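Local structure of hypothetical protein (Pseudomonas syringae pv. tomato, 2PAG) at residues Ile88-Asp93 with Glu122-Trp127. The protein is of unknown function but binds calcium and belongs to the SMI1/KNR4 (SUKH) family. Sequence-based numbering, arbitrary orientation.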
loop_
_atom_site.group_PDB
_atom_site.type_symbol
_atom_site.label_atom_id
_atom_site.label_comp_id
_atom_site.label_asym_id
_atom_site.label_seq_id
_atom_site.Cartn_x
_atom_site.Cartn_y
_atom_site.Cartn_z
ATOM N N ILE A 88 -0.994 3.469 -8.558
ATOM C CA ILE A 88 -0.073 3.615 -7.432
ATOM C C ILE A 88 0.025 2.305 -6.662
ATOM O O ILE A 88 -0.966 1.822 -6.114
ATOM C CB ILE A 88 -0.538 4.699 -6.441
ATOM C CG1 ILE A 88 -0.731 6.030 -7.163
ATOM C CG2 ILE A 88 0.493 4.849 -5.324
ATOM C CD1 ILE A 88 -1.373 7.100 -6.296
ATOM N N PRO A 89 1.228 1.720 -6.591
ATOM C CA PRO A 89 1.369 0.455 -5.861
ATOM C C PRO A 89 0.983 0.536 -4.395
ATOM O O PRO A 89 1.286 1.515 -3.718
ATOM C CB PRO A 89 2.849 0.123 -6.021
ATOM C CG PRO A 89 3.187 0.736 -7.336
ATOM C CD PRO A 89 2.480 2.066 -7.287
ATOM N N ILE A 90 0.295 -0.494 -3.911
ATOM C CA ILE A 90 -0.048 -0.551 -2.504
ATOM C C ILE A 90 0.757 -1.701 -1.903
ATOM O O ILE A 90 1.052 -1.704 -0.715
ATOM C CB ILE A 90 -1.580 -0.752 -2.256
ATOM C CG1 ILE A 90 -1.826 -0.877 -0.751
ATOM C CG2 ILE A 90 -2.103 -2.009 -2.976
ATOM C CD1 ILE A 90 -3.292 -0.844 -0.351
ATOM N N CYS A 91 1.138 -2.675 -2.726
ATOM C CA CYS A 91 1.923 -3.776 -2.187
ATOM C C CYS A 91 2.643 -4.607 -3.232
ATOM O O CYS A 91 2.036 -5.113 -4.169
ATOM C CB CYS A 91 1.032 -4.690 -1.340
ATOM S SG CYS A 91 1.922 -6.006 -0.468
ATOM N N GLN A 92 3.952 -4.740 -3.054
ATOM C CA GLN A 92 4.757 -5.550 -3.959
ATOM C C GLN A 92 4.581 -7.027 -3.581
ATOM O O GLN A 92 4.384 -7.360 -2.410
ATOM C CB GLN A 92 6.229 -5.164 -3.826
ATOM C CG GLN A 92 7.138 -5.829 -4.848
ATOM C CD GLN A 92 8.604 -5.543 -4.593
ATOM O OE1 GLN A 92 8.956 -4.509 -4.017
ATOM N NE2 GLN A 92 9.475 -6.455 -5.037
ATOM N N ASP A 93 4.629 -7.908 -4.571
ATOM C CA ASP A 93 4.518 -9.346 -4.319
ATOM C C ASP A 93 5.426 -10.006 -5.343
ATOM O O ASP A 93 4.980 -10.399 -6.418
ATOM C CB ASP A 93 3.076 -9.835 -4.488
ATOM C CG ASP A 93 2.900 -11.297 -4.082
ATOM O OD1 ASP A 93 3.799 -11.845 -3.402
ATOM O OD2 ASP A 93 1.855 -11.894 -4.430
ATOM N N GLU A 122 -12.635 -4.198 -4.837
ATOM C CA GLU A 122 -13.395 -2.951 -4.840
ATOM C C GLU A 122 -12.749 -1.773 -4.133
ATOM O O GLU A 122 -13.015 -0.626 -4.485
ATOM C CB GLU A 122 -14.790 -3.170 -4.247
ATOM C CG GLU A 122 -15.719 -4.057 -5.068
ATOM C CD GLU A 122 -15.225 -5.483 -5.196
ATOM O OE1 GLU A 122 -14.642 -6.006 -4.222
ATOM O OE2 GLU A 122 -15.439 -6.087 -6.274
ATOM N N SER A 123 -11.921 -2.053 -3.134
ATOM C CA SER A 123 -11.247 -1.004 -2.376
ATOM C C SER A 123 -10.014 -1.560 -1.690
ATOM O O SER A 123 -9.820 -2.784 -1.615
ATOM C CB SER A 123 -12.176 -0.429 -1.302
ATOM O OG SER A 123 -12.259 -1.313 -0.191
ATOM N N VAL A 124 -9.184 -0.652 -1.179
ATOM C CA VAL A 124 -7.976 -1.046 -0.475
ATOM C C VAL A 124 -8.345 -1.845 0.771
ATOM O O VAL A 124 -7.587 -2.709 1.214
ATOM C CB VAL A 124 -7.152 0.193 -0.070
ATOM C CG1 VAL A 124 -6.119 -0.180 0.965
ATOM C CG2 VAL A 124 -6.490 0.792 -1.303
ATOM N N TRP A 125 -9.515 -1.561 1.340
ATOM C CA TRP A 125 -9.941 -2.295 2.521
ATOM C C TRP A 125 -10.370 -3.723 2.161
ATOM O O TRP A 125 -10.191 -4.647 2.960
ATOM C CB TRP A 125 -11.048 -1.527 3.247
ATOM C CG TRP A 125 -10.510 -0.283 3.915
ATOM C CD1 TRP A 125 -10.904 1.007 3.696
ATOM C CD2 TRP A 125 -9.457 -0.218 4.890
ATOM N NE1 TRP A 125 -10.163 1.871 4.470
ATOM C CE2 TRP A 125 -9.266 1.143 5.212
ATOM C CE3 TRP A 125 -8.658 -1.179 5.521
ATOM C CZ2 TRP A 125 -8.307 1.568 6.141
ATOM C CZ3 TRP A 125 -7.702 -0.759 6.445
ATOM C CH2 TRP A 125 -7.538 0.606 6.744
ATOM N N HIS A 126 -10.925 -3.916 0.965
ATOM C CA HIS A 126 -11.297 -5.264 0.529
ATOM C C HIS A 126 -10.002 -6.044 0.360
ATOM O O HIS A 126 -9.906 -7.220 0.718
ATOM C CB HIS A 126 -12.023 -5.241 -0.817
ATOM C CG HIS A 126 -13.448 -4.809 -0.731
ATOM N ND1 HIS A 126 -13.821 -3.489 -0.598
ATOM C CD2 HIS A 126 -14.598 -5.526 -0.755
ATOM C CE1 HIS A 126 -15.139 -3.410 -0.546
ATOM N NE2 HIS A 126 -15.634 -4.632 -0.641
ATOM N N TRP A 127 -9.003 -5.375 -0.201
ATOM C CA TRP A 127 -7.705 -5.996 -0.408
ATOM C C TRP A 127 -7.056 -6.342 0.936
ATOM O O TRP A 127 -6.487 -7.419 1.099
ATOM C CB TRP A 127 -6.789 -5.052 -1.187
ATOM C CG TRP A 127 -5.421 -5.615 -1.391
ATOM C CD1 TRP A 127 -5.031 -6.503 -2.355
ATOM C CD2 TRP A 127 -4.282 -5.414 -0.547
ATOM N NE1 TRP A 127 -3.719 -6.874 -2.156
ATOM C CE2 TRP A 127 -3.237 -6.218 -1.054
ATOM C CE3 TRP A 127 -4.043 -4.635 0.594
ATOM C CZ2 TRP A 127 -1.971 -6.265 -0.457
ATOM C CZ3 TRP A 127 -2.789 -4.684 1.187
ATOM C CH2 TRP A 127 -1.768 -5.495 0.658
#
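The indole of Trp127 is approached obliquely by Cys91 CB and Ile90 CD1. Cys91 CB lies 3.5 Å from Trp127 CZ2 and equally near CH2, along the CZ2-CH2 bond of the six-membered ring. Cys91 SG sits at the ring edge, 5.0 Å from the six-ring centroid and 74° off the normal, a sulfur-aromatic contact. Ile90 reaches the same ring from CD1, 4.0 Å from Trp127 CE3. With CG anti to the backbone N (chi1 178°), Trp127 extends its indole from the helix toward the strand. Tyr98 and Trp121 also meet this indole, the latter edge-to-face, so the ring belongs to an aromatic cluster. At the helix start, Glu122 CB lies 3.7 Å above the centre of one face of the His126 ring, and Ser123 OG lies in plane at its edge, hydrogen-bonded to His126 ND1 at 2.7 Å. Ser123 is the N-cap, its OG accepting a weak bond from Trp125 N. The CG1 branch of Ile90 is fully extended, chi1 and chi2 both near 180°, which brings CD1 within reach of both the Val124 methyls and Trp127; CD1 is 3.7 Å from Val124 CG2. No hydrogen bond crosses the contact, which is apolar and buried. The backbones of Ile90 and Cys91 both hydrogen-bond to that of Tyr98 on the neighbouring strand 96-100, a classic beta bulge, and the contact packs this outermost strand of the four-stranded antiparallel sheet against helix 124-132.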